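PDB 1Y43: aspergillopepsin-2 heavy chain from Aspergillus niger var. macrosporus, which forms the heavy chain of an acid endopeptidase of the glutamic (G1) peptidase family, which cleaves peptide bonds in proteins. Local coordinates for residues E3-S8 with F29-G34. Numbering follows the deposited sequence.
Sequences EEYCAS and FCYEDG. With SO4 (sulfate ion), chain D.
Tyr5 O is gripped twice from the facing strand: Tyr31 N gives it a nearly straight hydrogen bond of 2.8 Å, and Cys30 CA adds a CA-H...O contact at 3.3 Å. The two strands form an antiparallel beta hairpin within the beta-sandwich fold of the G1 peptidases. Tyr5 N returns the bond to Tyr31 O at 2.9 Å, and Ala7 repeats the reciprocal pairing with Phe29. Between these hydrogen-bonded pairs, Cys6 and Cys30 form a non-hydrogen-bonded pair locked by a disulfide, SG to SG 2.0 Å, with the C-S-S-C torsion at 109°. Both sulfurs lie anti to their carbonyl carbons, which brings them together across the strands. On the same face the extended Glu4 chain reaches alongside the disulfide, its OE2 3.2 Å from Cys30 CB. Its other oxygen nears the Glu32 carboxylate, planes 52° apart, a pairing that probably would be unfavourable were both charged.

The other face carries Tyr5, Ala7, Phe29 and Tyr31. Phe29 has chi1 at 8°, nearly eclipsed, which swings its ring over Ala7, CE2 lying 3.5 Å from Ala7 CB; Ala7 O sits above that ring's face, toward the rim. Phe121 and Phe124 also touch Ala7, while an apolar side chain of the other protein chain packs on Phe29. At the open end of the hairpin Tyr31 OH accepts a 2.8 Å bond from Gly34 N, tying the ring to the turn that leads into strand 35-45, and donates to sulfate O1 at 2.7 Å. A water accepts from Asp33 N and donates to Glu3 O, bridging the strand ends.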
ATOM      1  N   GLU B   3     -15.094 -11.727 -15.905  1.00 21.96           N
ATOM      2  CA  GLU B   3     -15.011 -10.810 -14.726  1.00 21.15           C
ATOM      3  C   GLU B   3     -13.547 -10.534 -14.385  1.00 17.39           C
ATOM      4  O   GLU B   3     -12.700 -11.405 -14.546  1.00 18.42           O
ATOM      5  CB  GLU B   3     -15.723 -11.441 -13.528  1.00 24.87           C
ATOM      6  CG  GLU B   3     -15.892 -10.515 -12.338  1.00 28.06           C
ATOM      7  CD  GLU B   3     -16.774 -11.124 -11.264  1.00 31.48           C
ATOM      8  OE1 GLU B   3     -17.791 -11.777 -11.605  1.00 31.84           O
ATOM      9  OE2 GLU B   3     -16.458 -10.948 -10.070  1.00 33.41           O
ATOM     10  N   GLU B   4     -13.251  -9.323 -13.934  1.00 13.62           N
ATOM     11  CA  GLU B   4     -11.879  -8.968 -13.586  1.00  9.98           C
ATOM     12  C   GLU B   4     -11.733  -8.812 -12.082  1.00  8.70           C
ATOM     13  O   GLU B   4     -12.567  -8.188 -11.432  1.00  9.23           O
ATOM     14  CB  GLU B   4     -11.453  -7.672 -14.274  1.00 10.00           C
ATOM     15  CG  GLU B   4      -9.998  -7.340 -14.038  1.00  8.36           C
ATOM     16  CD  GLU B   4      -9.484  -6.218 -14.912  1.00  9.30           C
ATOM     17  OE1 GLU B   4     -10.228  -5.694 -15.781  1.00  8.21           O
ATOM     18  OE2 GLU B   4      -8.309  -5.858 -14.725  1.00  9.78           O
ATOM     19  N   TYR B   5     -10.660  -9.372 -11.546  1.00  6.68           N
ATOM     20  CA  TYR B   5     -10.381  -9.320 -10.121  1.00  6.19           C
ATOM     21  C   TYR B   5      -9.076  -8.586  -9.905  1.00  5.00           C
ATOM     22  O   TYR B   5      -8.114  -8.851 -10.615  1.00  5.65           O
ATOM     23  CB  TYR B   5     -10.207 -10.736  -9.591  1.00  6.43           C
ATOM     24  CG  TYR B   5     -11.405 -11.597  -9.803  1.00  8.24           C
ATOM     25  CD1 TYR B   5     -11.609 -12.249 -11.014  1.00  7.80           C
ATOM     26  CD2 TYR B   5     -12.347 -11.749  -8.797  1.00  8.21           C
ATOM     27  CE1 TYR B   5     -12.732 -13.034 -11.218  1.00 10.49           C
ATOM     28  CE2 TYR B   5     -13.476 -12.531  -8.984  1.00 10.13           C
ATOM     29  CZ  TYR B   5     -13.663 -13.169 -10.194  1.00 10.60           C
ATOM     30  OH  TYR B   5     -14.801 -13.928 -10.372  1.00 15.82           O
ATOM     31  N   CYS B   6      -9.025  -7.710  -8.907  1.00  4.75           N
ATOM     32  CA  CYS B   6      -7.792  -6.968  -8.624  1.00  4.97           C
ATOM     33  C   CYS B   6      -7.551  -6.839  -7.128  1.00  5.10           C
ATOM     34  O   CYS B   6      -8.430  -7.110  -6.305  1.00  4.93           O
ATOM     35  CB  CYS B   6      -7.872  -5.535  -9.178  1.00  6.02           C
ATOM     36  SG  CYS B   6      -8.192  -5.328 -10.959  1.00  6.56           S
ATOM     37  N   ALA B   7      -6.358  -6.351  -6.800  1.00  5.13           N
ATOM     38  CA  ALA B   7      -5.948  -6.073  -5.430  1.00  4.80           C
ATOM     39  C   ALA B   7      -4.785  -5.089  -5.566  1.00  5.13           C
ATOM     40  O   ALA B   7      -4.252  -4.916  -6.656  1.00  5.12           O
ATOM     41  CB  ALA B   7      -5.499  -7.353  -4.731  1.00  4.85           C
ATOM     42  N   SER B   8      -4.449  -4.388  -4.496  1.00  5.32           N
ATOM     43  CA  SER B   8      -3.331  -3.458  -4.539  1.00  6.03           C
ATOM     44  C   SER B   8      -2.508  -3.617  -3.253  1.00  6.56           C
ATOM     45  O   SER B   8      -3.030  -4.056  -2.219  1.00  8.20           O
ATOM     46  CB  SER B   8      -3.841  -2.017  -4.657  1.00  7.08           C
ATOM     47  OG  SER B   8      -4.488  -1.616  -3.456  1.00 11.16           O
ATOM     48  N   PHE B  29      -2.518  -5.282  -9.003  1.00  5.82           N
ATOM     49  CA  PHE B  29      -2.374  -6.547  -9.731  1.00  6.54           C
ATOM     50  C   PHE B  29      -3.772  -7.003 -10.092  1.00  5.27           C
ATOM     51  O   PHE B  29      -4.631  -7.099  -9.222  1.00  6.72           O
ATOM     52  CB  PHE B  29      -1.662  -7.672  -8.947  1.00  8.90           C
ATOM     53  CG  PHE B  29      -1.403  -7.370  -7.505  1.00  9.73           C
ATOM     54  CD1 PHE B  29      -0.253  -6.687  -7.128  1.00 11.56           C
ATOM     55  CD2 PHE B  29      -2.284  -7.816  -6.518  1.00 11.93           C
ATOM     56  CE1 PHE B  29       0.028  -6.447  -5.783  1.00 12.11           C
ATOM     57  CE2 PHE B  29      -2.024  -7.587  -5.165  1.00 12.51           C
ATOM     58  CZ  PHE B  29      -0.864  -6.902  -4.799  1.00 12.32           C
ATOM     59  N   CYS B  30      -4.012  -7.209 -11.381  1.00  5.32           N
ATOM     60  CA  CYS B  30      -5.316  -7.645 -11.854  1.00  5.67           C
ATOM     61  C   CYS B  30      -5.264  -8.903 -12.695  1.00  6.05           C
ATOM     62  O   CYS B  30      -4.286  -9.153 -13.399  1.00  6.36           O
ATOM     63  CB  CYS B  30      -5.987  -6.549 -12.661  1.00  6.11           C
ATOM     64  SG  CYS B  30      -6.350  -5.024 -11.747  1.00  8.26           S
ATOM     65  N   TYR B  31      -6.348  -9.668 -12.622  1.00  6.35           N
ATOM     66  CA  TYR B  31      -6.504 -10.906 -13.350  1.00  6.61           C
ATOM     67  C   TYR B  31      -7.828 -10.889 -14.112  1.00  6.78           C
ATOM     68  O   TYR B  31      -8.864 -10.499 -13.565  1.00  5.81           O
ATOM     69  CB  TYR B  31      -6.536 -12.092 -12.387  1.00  7.51           C
ATOM     70  CG  TYR B  31      -6.935 -13.362 -13.097  1.00  8.90           C
ATOM     71  CD1 TYR B  31      -6.032 -14.019 -13.923  1.00 10.43           C
ATOM     72  CD2 TYR B  31      -8.247 -13.841 -13.041  1.00 10.85           C
ATOM     73  CE1 TYR B  31      -6.418 -15.116 -14.684  1.00 11.48           C
ATOM     74  CE2 TYR B  31      -8.645 -14.949 -13.809  1.00 11.79           C
ATOM     75  CZ  TYR B  31      -7.720 -15.573 -14.625  1.00 12.26           C
ATOM     76  OH  TYR B  31      -8.072 -16.653 -15.407  1.00 14.73           O
ATOM     77  N   GLU B  32      -7.791 -11.369 -15.347  1.00  7.65           N
ATOM     78  CA  GLU B  32      -8.988 -11.457 -16.157  1.00 11.13           C
ATOM     79  C   GLU B  32      -8.766 -12.467 -17.274  1.00 11.44           C
ATOM     80  O   GLU B  32      -7.841 -12.324 -18.057  1.00 10.83           O
ATOM     81  CB  GLU B  32      -9.329 -10.095 -16.760  1.00 15.12           C
ATOM     82  CG  GLU B  32     -10.680 -10.070 -17.422  1.00 21.87           C
ATOM     83  CD  GLU B  32     -10.687  -9.256 -18.693  1.00 26.45           C
ATOM     84  OE1 GLU B  32     -10.305  -8.063 -18.638  1.00 29.91           O
ATOM     85  OE2 GLU B  32     -11.085  -9.810 -19.748  1.00 29.61           O
ATOM     86  N   ASP B  33      -9.584 -13.513 -17.293  1.00 13.26           N
ATOM     87  CA  ASP B  33      -9.546 -14.557 -18.315  1.00 16.61           C
ATOM     88  C   ASP B  33      -8.164 -14.985 -18.833  1.00 15.41           C
ATOM     89  O   ASP B  33      -7.807 -14.744 -19.995  1.00 15.99           O
ATOM     90  CB  ASP B  33     -10.473 -14.181 -19.485  1.00 20.45           C
ATOM     91  CG  ASP B  33     -10.612 -15.306 -20.522  1.00 22.45           C
ATOM     92  OD1 ASP B  33     -10.849 -16.479 -20.126  1.00 23.35           O
ATOM     93  OD2 ASP B  33     -10.457 -14.992 -21.725  1.00 25.03           O
ATOM     94  N   GLY B  34      -7.400 -15.615 -17.941  1.00 14.70           N
ATOM     95  CA  GLY B  34      -6.074 -16.122 -18.268  1.00 13.81           C
ATOM     96  C   GLY B  34      -4.968 -15.112 -18.486  1.00 12.34           C
ATOM     97  O   GLY B  34      -3.880 -15.496 -18.895  1.00 12.89           O
TER
HETATM   98  S   SO4 D 201     -12.112 -16.905 -14.340  1.00 49.68           S
HETATM   99  O1  SO4 D 201     -10.740 -17.065 -14.959  1.00 49.23           O
HETATM  100  O2  SO4 D 201     -13.127 -16.571 -15.408  1.00 49.91           O
HETATM  101  O3  SO4 D 201     -12.486 -18.195 -13.657  1.00 49.85           O
HETATM  102  O4  SO4 D 201     -12.087 -15.773 -13.343  1.00 49.17           O
HETATM  103  O   HOH W   1     -11.763 -13.555 -15.698  1.00 30.80           O